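Local coordinates for glycosylation Associate Protein 1 (Streptococcus agalactiae serotype V, PDB 6OYC) that probably takes part, within the Gap123 complex, in the glycosylation and accessory Sec export of a surface glycoprotein, at residues 321-326 with 427-432; 314-319 with 346-351; 21-26 with 122-127; 250-255 with 275-280. One frame throughout, in Å; residues are numbered along the deposited sequence.

Interaction 1: residues 321-326 with 427-432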
loop_
_atom_site.group_PDB
_atom_site.type_symbol
_atom_site.label_atom_id
_atom_site.label_comp_id
_atom_site.label_asym_id
_atom_site.label_seq_id
_atom_site.Cartn_x
_atom_site.Cartn_y
_atom_site.Cartn_z
ATOM N N TYR A 321 5.627 -17.807 11.112
ATOM C CA TYR A 321 4.702 -16.695 10.893
ATOM C C TYR A 321 3.465 -17.255 10.193
ATOM O O TYR A 321 3.512 -17.552 8.997
ATOM C CB TYR A 321 5.415 -15.635 10.046
ATOM C CG TYR A 321 4.711 -14.319 9.741
ATOM C CD1 TYR A 321 3.826 -14.205 8.663
ATOM C CD2 TYR A 321 5.009 -13.166 10.464
ATOM C CE1 TYR A 321 3.215 -12.982 8.368
ATOM C CE2 TYR A 321 4.407 -11.946 10.166
ATOM C CZ TYR A 321 3.507 -11.864 9.124
ATOM O OH TYR A 321 2.900 -10.667 8.822
ATOM N N PHE A 322 2.360 -17.412 10.932
ATOM C CA PHE A 322 1.211 -18.215 10.492
ATOM C C PHE A 322 -0.015 -17.335 10.265
ATOM O O PHE A 322 -0.661 -16.886 11.226
ATOM C CB PHE A 322 0.906 -19.307 11.518
ATOM C CG PHE A 322 0.013 -20.423 11.006
ATOM C CD1 PHE A 322 -1.303 -20.180 10.630
ATOM C CD2 PHE A 322 0.477 -21.735 10.955
ATOM C CE1 PHE A 322 -2.130 -21.223 10.199
ATOM C CE2 PHE A 322 -0.352 -22.785 10.517
ATOM C CZ PHE A 322 -1.649 -22.520 10.135
ATOM N N VAL A 323 -0.364 -17.131 8.997
ATOM C CA VAL A 323 -1.502 -16.287 8.644
ATOM C C VAL A 323 -2.784 -17.067 8.888
ATOM O O VAL A 323 -2.955 -18.167 8.356
ATOM C CB VAL A 323 -1.404 -15.819 7.180
ATOM C CG1 VAL A 323 -2.678 -15.044 6.747
ATOM C CG2 VAL A 323 -0.162 -14.954 6.982
ATOM N N VAL A 324 -3.697 -16.501 9.687
ATOM C CA VAL A 324 -4.941 -17.201 10.019
ATOM C C VAL A 324 -6.161 -16.681 9.254
ATOM O O VAL A 324 -7.212 -17.343 9.271
ATOM C CB VAL A 324 -5.204 -17.165 11.541
ATOM C CG1 VAL A 324 -4.060 -17.859 12.286
ATOM C CG2 VAL A 324 -5.396 -15.716 12.028
ATOM N N ASP A 325 -6.048 -15.552 8.552
ATOM C CA ASP A 325 -7.160 -15.010 7.772
ATOM C C ASP A 325 -7.674 -16.000 6.729
ATOM O O ASP A 325 -6.916 -16.760 6.123
ATOM C CB ASP A 325 -6.737 -13.720 7.062
ATOM C CG ASP A 325 -6.430 -12.607 8.030
ATOM O OD1 ASP A 325 -7.143 -12.476 9.054
ATOM O OD2 ASP A 325 -5.455 -11.882 7.791
ATOM N N ARG A 326 -8.984 -15.945 6.503
ATOM C CA ARG A 326 -9.737 -16.758 5.554
ATOM C C ARG A 326 -9.750 -18.232 5.908
ATOM O O ARG A 326 -10.250 -19.035 5.119
ATOM C CB ARG A 326 -9.234 -16.608 4.116
ATOM C CG ARG A 326 -9.098 -15.188 3.624
ATOM C CD ARG A 326 -8.421 -15.230 2.261
ATOM N NE ARG A 326 -8.249 -13.912 1.667
ATOM C CZ ARG A 326 -9.222 -13.238 1.070
ATOM N NH1 ARG A 326 -10.442 -13.766 0.988
ATOM N NH2 ARG A 326 -8.970 -12.038 0.555
ATOM N N ILE A 427 7.212 -19.023 6.791
ATOM C CA ILE A 427 5.923 -18.387 6.542
ATOM C C ILE A 427 4.902 -19.473 6.220
ATOM O O ILE A 427 5.145 -20.327 5.357
ATOM C CB ILE A 427 6.028 -17.368 5.389
ATOM C CG1 ILE A 427 6.663 -16.058 5.868
ATOM C CG2 ILE A 427 4.661 -17.084 4.764
ATOM C CD1 ILE A 427 7.123 -15.153 4.703
ATOM N N ILE A 428 3.766 -19.460 6.908
ATOM C CA ILE A 428 2.676 -20.383 6.598
ATOM C C ILE A 428 1.413 -19.586 6.281
ATOM O O ILE A 428 0.887 -18.853 7.134
ATOM C CB ILE A 428 2.408 -21.388 7.729
ATOM C CG1 ILE A 428 3.610 -22.317 7.915
ATOM C CG2 ILE A 428 1.208 -22.248 7.357
ATOM C CD1 ILE A 428 3.363 -23.428 8.927
ATOM N N ASP A 429 0.912 -19.755 5.064
ATOM C CA ASP A 429 -0.374 -19.191 4.665
ATOM C C ASP A 429 -1.053 -20.263 3.820
ATOM O O ASP A 429 -0.700 -20.456 2.650
ATOM C CB ASP A 429 -0.192 -17.884 3.900
ATOM C CG ASP A 429 -1.488 -17.112 3.743
ATOM O OD1 ASP A 429 -2.573 -17.699 3.991
ATOM O OD2 ASP A 429 -1.409 -15.914 3.372
ATOM N N ILE A 430 -2.004 -20.975 4.420
ATOM C CA ILE A 430 -2.542 -22.189 3.814
ATOM C C ILE A 430 -3.974 -22.003 3.325
ATOM O O ILE A 430 -4.598 -22.973 2.885
ATOM C CB ILE A 430 -2.452 -23.390 4.769
ATOM C CG1 ILE A 430 -3.080 -23.056 6.124
ATOM C CG2 ILE A 430 -1.006 -23.863 4.921
ATOM C CD1 ILE A 430 -3.364 -24.270 6.955
ATOM N N SER A 431 -4.510 -20.785 3.375
ATOM C CA SER A 431 -5.836 -20.544 2.833
ATOM C C SER A 431 -5.799 -20.646 1.311
ATOM O O SER A 431 -4.731 -20.688 0.691
ATOM C CB SER A 431 -6.362 -19.175 3.270
ATOM O OG SER A 431 -5.999 -18.167 2.338
ATOM N N LYS A 432 -6.984 -20.667 0.694
ATOM C CA LYS A 432 -7.024 -20.717 -0.765
ATOM C C LYS A 432 -6.693 -19.392 -1.422
ATOM O O LYS A 432 -6.409 -19.387 -2.617
ATOM C CB LYS A 432 -8.385 -21.188 -1.274
ATOM C CG LYS A 432 -8.988 -22.329 -0.484
ATOM C CD LYS A 432 -10.467 -22.463 -0.813
ATOM C CE LYS A 432 -11.135 -23.396 0.153
ATOM N NZ LYS A 432 -11.160 -24.773 -0.375
HETATM O O HOH W 1 -3.661 -18.951 5.947
HETATM O O HOH W 2 -4.616 -16.152 3.903
#
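Tyr321 and Phe322 pair with Ile427 and Ile428 as parallel strands, and the two segments run in directions 10° apart. Ile428 N gives a nearly straight hydrogen bond to Tyr321 O at 2.8 Å. Val323 N answers by binding Ile428 O, nearly along the C=O axis. Past these bridges the chains part, and two waters join them. Water 1 donates to Val323 O and Asp429 OD1 and accepts from Ser431 N. Water 2 donates to Asp325 O and, at 2.6 Å, to Asp429 OD1, and accepts from Ser431 OG. Ser431 OG also hydrogen-bonds Ile433 N. Asp429 OD2 takes the backbone N-H of Asp435. Asp429 CG lies 3.7 Å from Val323 CB. On the opposite face of the sheet from Tyr321, Phe322 CG stands anti to the backbone N (chi1 -164°), which lays the ring across Ile428. The CG2 methyl of Ile428 sits over one face of the Phe322 ring, 3.9 Å from its centroid, in a CH-pi contact. Ile430 CD1 reaches the ring at Phe322 CZ, 4.0 Å away. Helix 329-344 packs on Phe322 through Ser335 and Leu339. Strand 349-354 flanks strand 318-323 on its other edge, and helix 414-420 packs against Tyr321.

Interaction 2: residues 314-319 with 346-351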
loop_
_atom_site.group_PDB
_atom_site.type_symbol
_atom_site.label_atom_id
_atom_site.label_comp_id
_atom_site.label_asym_id
_atom_site.label_seq_id
_atom_site.Cartn_x
_atom_site.Cartn_y
_atom_site.Cartn_z
ATOM N N GLN A 314 20.601 -15.950 12.846
ATOM C CA GLN A 314 21.231 -15.378 14.028
ATOM C C GLN A 314 20.392 -15.543 15.297
ATOM O O GLN A 314 20.681 -14.892 16.309
ATOM C CB GLN A 314 21.527 -13.888 13.781
ATOM C CG GLN A 314 22.233 -13.608 12.445
ATOM C CD GLN A 314 22.188 -12.139 12.024
ATOM O OE1 GLN A 314 21.703 -11.272 12.763
ATOM N NE2 GLN A 314 22.695 -11.856 10.826
ATOM N N VAL A 315 19.366 -16.394 15.277
ATOM C CA VAL A 315 18.554 -16.629 16.465
ATOM C C VAL A 315 18.393 -18.124 16.671
ATOM O O VAL A 315 18.383 -18.899 15.713
ATOM C CB VAL A 315 17.172 -15.941 16.376
ATOM C CG1 VAL A 315 17.334 -14.430 16.445
ATOM C CG2 VAL A 315 16.452 -16.352 15.101
ATOM N N ARG A 316 18.269 -18.530 17.934
ATOM C CA ARG A 316 18.023 -19.941 18.210
ATOM C C ARG A 316 16.561 -20.305 17.969
ATOM O O ARG A 316 16.271 -21.415 17.513
ATOM C CB ARG A 316 18.445 -20.292 19.644
ATOM C CG ARG A 316 18.086 -21.722 20.067
ATOM C CD ARG A 316 18.598 -22.093 21.455
ATOM N NE ARG A 316 18.810 -20.927 22.310
ATOM C CZ ARG A 316 18.835 -20.968 23.639
ATOM N NH1 ARG A 316 18.649 -22.120 24.275
ATOM N NH2 ARG A 316 19.045 -19.855 24.336
ATOM N N ASP A 317 15.643 -19.383 18.250
ATOM C CA ASP A 317 14.229 -19.608 17.977
ATOM C C ASP A 317 14.017 -19.910 16.498
ATOM O O ASP A 317 14.730 -19.403 15.630
ATOM C CB ASP A 317 13.414 -18.379 18.383
ATOM C CG ASP A 317 13.327 -18.214 19.891
ATOM O OD1 ASP A 317 13.599 -19.200 20.603
ATOM O OD2 ASP A 317 12.991 -17.107 20.369
ATOM N N LEU A 318 13.051 -20.778 16.211
ATOM C CA LEU A 318 12.646 -21.085 14.835
ATOM C C LEU A 318 11.206 -20.585 14.705
ATOM O O LEU A 318 10.250 -21.330 14.951
ATOM C CB LEU A 318 12.760 -22.571 14.516
ATOM C CG LEU A 318 14.163 -23.182 14.504
ATOM C CD1 LEU A 318 14.074 -24.691 14.574
ATOM C CD2 LEU A 318 14.928 -22.765 13.265
ATOM N N GLU A 319 11.055 -19.311 14.346
ATOM C CA GLU A 319 9.770 -18.641 14.462
ATOM C C GLU A 319 8.952 -18.830 13.189
ATOM O O GLU A 319 9.408 -18.491 12.082
ATOM C CB GLU A 319 9.955 -17.158 14.768
ATOM C CG GLU A 319 8.665 -16.480 15.216
ATOM C CD GLU A 319 8.748 -14.960 15.177
ATOM O OE1 GLU A 319 7.675 -14.308 15.215
ATOM O OE2 GLU A 319 9.881 -14.419 15.116
ATOM N N ASN A 346 10.096 -30.425 18.886
ATOM C CA ASN A 346 11.116 -29.396 18.646
ATOM C C ASN A 346 10.792 -28.165 19.496
ATOM O O ASN A 346 9.951 -27.347 19.108
ATOM C CB ASN A 346 11.200 -29.049 17.175
ATOM C CG ASN A 346 12.394 -28.178 16.857
ATOM O OD1 ASN A 346 12.876 -27.432 17.707
ATOM N ND2 ASN A 346 12.885 -28.271 15.626
ATOM N N ASN A 347 11.501 -28.030 20.624
ATOM C CA ASN A 347 11.275 -26.973 21.604
ATOM C C ASN A 347 11.686 -25.586 21.111
ATOM O O ASN A 347 11.359 -24.593 21.774
ATOM C CB ASN A 347 12.034 -27.301 22.898
ATOM C CG ASN A 347 13.360 -27.998 22.633
ATOM O OD1 ASN A 347 14.353 -27.357 22.285
ATOM N ND2 ASN A 347 13.381 -29.318 22.792
ATOM N N ASP A 348 12.396 -25.491 19.985
ATOM C CA ASP A 348 12.818 -24.201 19.459
ATOM C C ASP A 348 11.776 -23.561 18.543
ATOM O O ASP A 348 11.860 -22.356 18.275
ATOM C CB ASP A 348 14.157 -24.351 18.727
ATOM C CG ASP A 348 15.326 -24.565 19.686
ATOM O OD1 ASP A 348 15.158 -24.332 20.900
ATOM O OD2 ASP A 348 16.409 -24.977 19.235
ATOM N N ILE A 349 10.786 -24.329 18.082
ATOM C CA ILE A 349 9.740 -23.785 17.225
ATOM C C ILE A 349 8.799 -22.921 18.051
ATOM O O ILE A 349 8.364 -23.314 19.142
ATOM C CB ILE A 349 8.976 -24.917 16.529
ATOM C CG1 ILE A 349 9.867 -25.600 15.494
ATOM C CG2 ILE A 349 7.716 -24.383 15.887
ATOM C CD1 ILE A 349 9.279 -26.867 14.948
ATOM N N LYS A 350 8.514 -21.721 17.548
ATOM C CA LYS A 350 7.501 -20.834 18.095
ATOM C C LYS A 350 6.569 -20.426 16.963
ATOM O O LYS A 350 6.981 -20.362 15.803
ATOM C CB LYS A 350 8.137 -19.608 18.744
ATOM C CG LYS A 350 9.181 -19.968 19.798
ATOM C CD LYS A 350 9.634 -18.750 20.587
ATOM C CE LYS A 350 10.555 -19.129 21.744
ATOM N NZ LYS A 350 11.098 -17.915 22.424
ATOM N N VAL A 351 5.305 -20.166 17.287
ATOM C CA VAL A 351 4.323 -19.813 16.267
ATOM C C VAL A 351 3.749 -18.437 16.581
ATOM O O VAL A 351 3.208 -18.210 17.671
ATOM C CB VAL A 351 3.204 -20.863 16.143
ATOM C CG1 VAL A 351 2.166 -20.415 15.081
ATOM C CG2 VAL A 351 3.781 -22.234 15.783
#
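Asp317 and Lys350 form a salt bridge in which the ammonium comes from above the carboxylate plane. It is 43° out of that plane, with Lys350 NZ 2.9 Å from Asp317 OD2. The contact joins the starts of the two strands of a beta-alpha-beta unit made of strand 318-323, helix 329-344 and strand 349-354. The strands are parallel and begin here side by side. Leu318 N binds Asp348 O at 2.9 Å, and Lys350 N binds Leu318 O at 3.1 Å. The lysine chain is extended beyond CG, which carries its amine across to Asp317. Lys350 CE also lies close to the carboxylate, 3.3 Å from Asp317 OD1. Before the strand, a type I turn runs from Asn346 to Ile349. Asn346 OD1 accepts from Asp348 N and makes an Asx turn, which probably helps set the Asp348 carbonyl toward Leu318. On one face Leu318 CB faces Ile349 CG1, and Ile349 continues onto Val342 and Met343 of the helix. Glu319, on the other face, has its own partner in Arg420. In the loop before strand 318-323 the aliphatic part of Arg316 crosses Asp348 at about a right angle, with Arg316 CG 3.8 Å from Asp348 OD2.

Interaction 3: residues 21-26 with 122-127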
loop_
_atom_site.group_PDB
_atom_site.type_symbol
_atom_site.label_atom_id
_atom_site.label_comp_id
_atom_site.label_asym_id
_atom_site.label_seq_id
_atom_site.Cartn_x
_atom_site.Cartn_y
_atom_site.Cartn_z
ATOM N N LEU A 21 -6.803 5.846 8.265
ATOM C CA LEU A 21 -6.549 5.955 9.699
ATOM C C LEU A 21 -5.447 4.982 10.114
ATOM O O LEU A 21 -5.380 3.847 9.627
ATOM C CB LEU A 21 -7.828 5.669 10.485
ATOM C CG LEU A 21 -9.034 6.475 9.995
ATOM C CD1 LEU A 21 -10.297 6.105 10.801
ATOM C CD2 LEU A 21 -8.727 7.956 10.087
ATOM N N TRP A 22 -4.587 5.429 11.038
ATOM C CA TRP A 22 -3.407 4.643 11.377
ATOM C C TRP A 22 -3.765 3.259 11.896
ATOM O O TRP A 22 -2.970 2.318 11.753
ATOM C CB TRP A 22 -2.547 5.385 12.399
ATOM C CG TRP A 22 -3.037 5.383 13.843
ATOM C CD1 TRP A 22 -3.649 6.418 14.500
ATOM C CD2 TRP A 22 -2.896 4.324 14.813
ATOM N NE1 TRP A 22 -3.913 6.065 15.801
ATOM C CE2 TRP A 22 -3.459 4.790 16.021
ATOM C CE3 TRP A 22 -2.348 3.035 14.774
ATOM C CZ2 TRP A 22 -3.490 4.012 17.186
ATOM C CZ3 TRP A 22 -2.375 2.260 15.928
ATOM C CH2 TRP A 22 -2.948 2.750 17.119
ATOM N N TYR A 23 -4.942 3.109 12.486
ATOM C CA TYR A 23 -5.363 1.849 13.077
ATOM C C TYR A 23 -6.329 1.085 12.185
ATOM O O TYR A 23 -6.961 0.134 12.653
ATOM C CB TYR A 23 -6.018 2.111 14.435
ATOM C CG TYR A 23 -7.139 3.146 14.382
ATOM C CD1 TYR A 23 -8.440 2.784 14.046
ATOM C CD2 TYR A 23 -6.888 4.486 14.662
ATOM C CE1 TYR A 23 -9.474 3.730 14.000
ATOM C CE2 TYR A 23 -7.909 5.444 14.629
ATOM C CZ TYR A 23 -9.198 5.061 14.305
ATOM O OH TYR A 23 -10.205 6.007 14.266
ATOM N N PHE A 24 -6.493 1.497 10.929
ATOM C CA PHE A 24 -7.546 0.929 10.094
ATOM C C PHE A 24 -7.107 0.898 8.630
ATOM O O PHE A 24 -7.872 1.257 7.727
ATOM C CB PHE A 24 -8.855 1.712 10.256
ATOM C CG PHE A 24 -10.089 0.870 10.144
ATOM C CD1 PHE A 24 -10.201 -0.320 10.849
ATOM C CD2 PHE A 24 -11.129 1.255 9.319
ATOM C CE1 PHE A 24 -11.338 -1.108 10.751
ATOM C CE2 PHE A 24 -12.273 0.468 9.211
ATOM C CZ PHE A 24 -12.372 -0.719 9.931
ATOM N N LYS A 25 -5.873 0.492 8.379
ATOM C CA LYS A 25 -5.359 0.504 7.010
ATOM C C LYS A 25 -6.020 -0.596 6.174
ATOM O O LYS A 25 -6.094 -1.740 6.620
ATOM C CB LYS A 25 -3.847 0.324 7.023
ATOM C CG LYS A 25 -3.188 0.280 5.643
ATOM C CD LYS A 25 -1.765 -0.271 5.784
ATOM C CE LYS A 25 -1.232 -0.876 4.491
ATOM N NZ LYS A 25 -2.099 -1.963 3.968
ATOM N N PRO A 26 -6.525 -0.287 4.977
ATOM C CA PRO A 26 -6.951 -1.352 4.058
ATOM C C PRO A 26 -5.754 -2.170 3.596
ATOM O O PRO A 26 -4.644 -1.649 3.433
ATOM C CB PRO A 26 -7.585 -0.593 2.881
ATOM C CG PRO A 26 -7.708 0.831 3.308
ATOM C CD PRO A 26 -6.671 1.052 4.377
ATOM N N LYS A 122 -12.511 15.616 17.032
ATOM C CA LYS A 122 -11.766 14.368 17.110
ATOM C C LYS A 122 -10.464 14.552 16.350
ATOM O O LYS A 122 -10.469 15.001 15.205
ATOM C CB LYS A 122 -12.558 13.208 16.540
ATOM C CG LYS A 122 -13.852 12.979 17.230
ATOM C CD LYS A 122 -14.463 11.632 16.848
ATOM C CE LYS A 122 -15.899 11.521 17.386
ATOM N NZ LYS A 122 -16.430 10.103 17.457
ATOM N N VAL A 123 -9.353 14.233 16.995
ATOM C CA VAL A 123 -8.029 14.486 16.449
ATOM C C VAL A 123 -7.461 13.163 15.976
ATOM O O VAL A 123 -7.460 12.190 16.733
ATOM C CB VAL A 123 -7.125 15.148 17.498
ATOM C CG1 VAL A 123 -5.727 15.345 16.943
ATOM C CG2 VAL A 123 -7.751 16.476 17.952
ATOM N N GLN A 124 -6.988 13.121 14.731
ATOM C CA GLN A 124 -6.508 11.884 14.125
ATOM C C GLN A 124 -5.039 12.013 13.769
ATOM O O GLN A 124 -4.584 13.076 13.319
ATOM C CB GLN A 124 -7.314 11.516 12.880
ATOM C CG GLN A 124 -8.728 10.994 13.212
ATOM C CD GLN A 124 -8.742 9.508 13.493
ATOM O OE1 GLN A 124 -7.682 8.867 13.543
ATOM N NE2 GLN A 124 -9.941 8.937 13.658
ATOM N N PHE A 125 -4.303 10.914 13.964
ATOM C CA PHE A 125 -2.867 10.883 13.738
ATOM C C PHE A 125 -2.519 9.879 12.645
ATOM O O PHE A 125 -3.183 8.853 12.483
ATOM C CB PHE A 125 -2.115 10.560 15.041
ATOM C CG PHE A 125 -2.462 11.492 16.169
ATOM C CD1 PHE A 125 -3.548 11.230 17.002
ATOM C CD2 PHE A 125 -1.753 12.658 16.357
ATOM C CE1 PHE A 125 -3.893 12.106 18.029
ATOM C CE2 PHE A 125 -2.078 13.525 17.381
ATOM C CZ PHE A 125 -3.156 13.244 18.218
ATOM N N GLY A 126 -1.477 10.202 11.881
ATOM C CA GLY A 126 -1.027 9.341 10.813
ATOM C C GLY A 126 -0.220 8.147 11.301
ATOM O O GLY A 126 0.068 7.971 12.488
ATOM N N GLU A 127 0.158 7.315 10.328
ATOM C CA GLU A 127 1.037 6.189 10.599
ATOM C C GLU A 127 2.334 6.655 11.255
ATOM O O GLU A 127 2.859 5.986 12.151
ATOM C CB GLU A 127 1.323 5.435 9.297
ATOM C CG GLU A 127 1.992 4.077 9.486
ATOM C CD GLU A 127 2.248 3.366 8.160
ATOM O OE1 GLU A 127 1.351 3.410 7.285
ATOM O OE2 GLU A 127 3.338 2.759 7.997
HETATM O O HOH W 3 -5.516 8.140 11.978
#
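Gln124 meets Leu21 and Tyr23 near the end of strand 118-125, where the chain comes up against the loop at 21-26. Its chain is bent at chi2 (-86°), which turns the amide to the Tyr23 side. Gln124 NE2 gives a nearly straight hydrogen bond to Tyr23 OH at 3.0 Å. The hydroxyl lies in the amide plane, and the ring is turned 25° from that plane. Gln124 OE1 lies 3.7 Å from the CD2 methyl of Leu21. Water 3 also sits within hydrogen-bonding distance of this oxygen, and it accepts from Trp22 N at 3.0 Å. Next comes Phe125, whose carbonyl meets the indole of Trp22. Phe125 O lies at the ring edge, near the ring plane, 3.2 Å from Trp22 CD1. Phe125 CB is 4.4 Å from Trp22 CD1. Gly126 follows and brings Gly126 O to Trp22 CB at 3.7 Å. At Glu127 the backbone N comes within 3.9 Å of Trp22 CB, while the carboxylate is held by Tyr20. The loop has its own brace, a type I turn closed by Phe24 N on Leu21 O. The indole NE1 binds Phe109 O, so the Trp22 ring is tied to the chain just before strand 111-115. Few apolar groups touch across this contact. Its holding forces are one amide-hydroxyl bond, a water and the Phe125 carbonyl oxygen at the indole edge. Such chemistry is consistent with a polar, directional junction between the loop and the end of the antiparallel sheet.

Interaction 4: residues 250-255 with 275-280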
loop_
_atom_site.group_PDB
_atom_site.type_symbol
_atom_site.label_atom_id
_atom_site.label_comp_id
_atom_site.label_asym_id
_atom_site.label_seq_id
_atom_site.Cartn_x
_atom_site.Cartn_y
_atom_site.Cartn_z
ATOM N N ASN A 250 8.041 8.191 -25.555
ATOM C CA ASN A 250 7.879 6.754 -25.393
ATOM C C ASN A 250 6.949 6.433 -24.233
ATOM O O ASN A 250 6.831 7.192 -23.266
ATOM C CB ASN A 250 9.222 6.074 -25.167
ATOM C CG ASN A 250 10.085 6.122 -26.389
ATOM O OD1 ASN A 250 9.689 5.634 -27.443
ATOM N ND2 ASN A 250 11.244 6.767 -26.280
ATOM N N LEU A 251 6.322 5.267 -24.321
ATOM C CA LEU A 251 5.274 4.896 -23.387
ATOM C C LEU A 251 5.449 3.446 -22.975
ATOM O O LEU A 251 5.602 2.571 -23.835
ATOM C CB LEU A 251 3.894 5.112 -24.020
ATOM C CG LEU A 251 2.676 4.673 -23.192
ATOM C CD1 LEU A 251 2.578 5.460 -21.892
ATOM C CD2 LEU A 251 1.417 4.846 -24.011
ATOM N N ILE A 252 5.417 3.200 -21.666
ATOM C CA ILE A 252 5.356 1.857 -21.092
ATOM C C ILE A 252 4.112 1.762 -20.209
ATOM O O ILE A 252 3.904 2.599 -19.318
ATOM C CB ILE A 252 6.622 1.516 -20.281
ATOM C CG1 ILE A 252 7.857 1.474 -21.185
ATOM C CG2 ILE A 252 6.466 0.177 -19.563
ATOM C CD1 ILE A 252 9.146 1.623 -20.416
ATOM N N LEU A 253 3.288 0.750 -20.455
ATOM C CA LEU A 253 2.111 0.490 -19.639
ATOM C C LEU A 253 2.439 -0.578 -18.604
ATOM O O LEU A 253 2.979 -1.632 -18.954
ATOM C CB LEU A 253 0.946 0.024 -20.507
ATOM C CG LEU A 253 0.164 1.080 -21.271
ATOM C CD1 LEU A 253 -0.920 0.408 -22.131
ATOM C CD2 LEU A 253 -0.460 2.054 -20.275
ATOM N N SER A 254 2.091 -0.329 -17.341
ATOM C CA SER A 254 2.353 -1.285 -16.264
ATOM C C SER A 254 1.036 -1.878 -15.774
ATOM O O SER A 254 0.155 -1.150 -15.304
ATOM C CB SER A 254 3.111 -0.635 -15.103
ATOM O OG SER A 254 3.347 -1.592 -14.069
ATOM N N VAL A 255 0.914 -3.193 -15.877
ATOM C CA VAL A 255 -0.281 -3.927 -15.488
ATOM C C VAL A 255 0.021 -4.647 -14.168
ATOM O O VAL A 255 0.991 -5.411 -14.073
ATOM C CB VAL A 255 -0.699 -4.916 -16.590
ATOM C CG1 VAL A 255 -1.750 -5.917 -16.075
ATOM C CG2 VAL A 255 -1.201 -4.178 -17.809
ATOM N N ALA A 275 1.371 1.518 -26.507
ATOM C CA ALA A 275 2.515 1.204 -25.667
ATOM C C ALA A 275 3.720 0.815 -26.519
ATOM O O ALA A 275 3.600 0.041 -27.469
ATOM C CB ALA A 275 2.173 0.070 -24.704
ATOM N N ASP A 276 4.889 1.344 -26.170
ATOM C CA ASP A 276 6.115 0.783 -26.721
ATOM C C ASP A 276 6.507 -0.518 -26.027
ATOM O O ASP A 276 7.178 -1.352 -26.650
ATOM C CB ASP A 276 7.260 1.804 -26.642
ATOM C CG ASP A 276 6.968 3.067 -27.451
ATOM O OD1 ASP A 276 7.064 3.004 -28.696
ATOM O OD2 ASP A 276 6.619 4.113 -26.849
ATOM N N ALA A 277 6.097 -0.710 -24.770
ATOM C CA ALA A 277 6.285 -1.973 -24.057
ATOM C C ALA A 277 5.262 -2.068 -22.932
ATOM O O ALA A 277 4.718 -1.057 -22.470
ATOM C CB ALA A 277 7.706 -2.117 -23.496
ATOM N N ILE A 278 4.996 -3.303 -22.504
ATOM C CA ILE A 278 4.079 -3.575 -21.407
ATOM C C ILE A 278 4.828 -4.359 -20.341
ATOM O O ILE A 278 5.564 -5.299 -20.660
ATOM C CB ILE A 278 2.828 -4.336 -21.877
ATOM C CG1 ILE A 278 2.051 -3.494 -22.896
ATOM C CG2 ILE A 278 1.941 -4.669 -20.696
ATOM C CD1 ILE A 278 1.178 -4.298 -23.808
ATOM N N ILE A 279 4.664 -3.946 -19.087
ATOM C CA ILE A 279 5.167 -4.657 -17.916
ATOM C C ILE A 279 3.985 -5.268 -17.180
ATOM O O ILE A 279 2.945 -4.611 -17.018
ATOM C CB ILE A 279 5.915 -3.722 -16.946
ATOM C CG1 ILE A 279 7.162 -3.114 -17.569
ATOM C CG2 ILE A 279 6.273 -4.475 -15.655
ATOM C CD1 ILE A 279 7.665 -1.924 -16.770
ATOM N N CYS A 280 4.147 -6.494 -16.685
ATOM C CA CYS A 280 3.220 -6.919 -15.643
ATOM C C CYS A 280 3.912 -7.817 -14.632
ATOM O O CYS A 280 5.004 -8.350 -14.865
ATOM C CB CYS A 280 1.979 -7.618 -16.201
ATOM S SG CYS A 280 2.377 -8.881 -17.324
#
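Asp276 and Leu251 grip each other by a pair of hydrogen bonds at the start of two parallel strands. Asp276 OD2 takes Leu251 N on its anti lone pair, at 2.8 Å. Asp276 N returns a bond to Leu251 O at 2.7 Å, and Ala277 N adds a weak one to the same oxygen. The carboxylate reaches back because its CG stands anti to the carbonyl carbon (chi1 -62°). The ladder then continues in regular steps. Leu253 N binds Ala277 O, Ile279 N binds Leu253 O, and Val255 N binds Ile279 O at 2.7 Å. On one face Ile252 CG2 meets Ile279 CD1 at 3.7 Å. On the other, Leu253 CD1 rests on Ala275 CB at 4.0 Å, and Val255 CB lies 3.8 Å from Cys280 CB. Helix 283-292 packs on this second face through Ile285, Ala286 and Leu289, and helix 269-273 packs there on Leu253. Ser254, on the first face, is held by Asp33 and Gln37 of helix 33-43. Strand 229-233 pairs along the far edge of strand 250-255. A parallel sheet with helices on both faces is consistent with a Rossmann-like domain, as in the GT-B clan.

Interactions 1 and 2 share strand 318-323 and lie in one parallel sheet, with centres about 18 Å apart. Their segments alternate along the chain. Interaction 4 belongs to a second parallel sheet, and its centre is about 33 Å from that of interaction 1 and about 44 Å from that of interaction 2. Interaction 3 sits where a loop meets the antiparallel sheet, about 26 Å from interaction 1 between centres and about 35 Å from interaction 4. Along the chain interaction 3 closes first, then interaction 4, then the crossed pair. Two separate parallel sheets are consistent with the two Rossmann-like domains of the GT-B clan, with the antiparallel sheet as an added part.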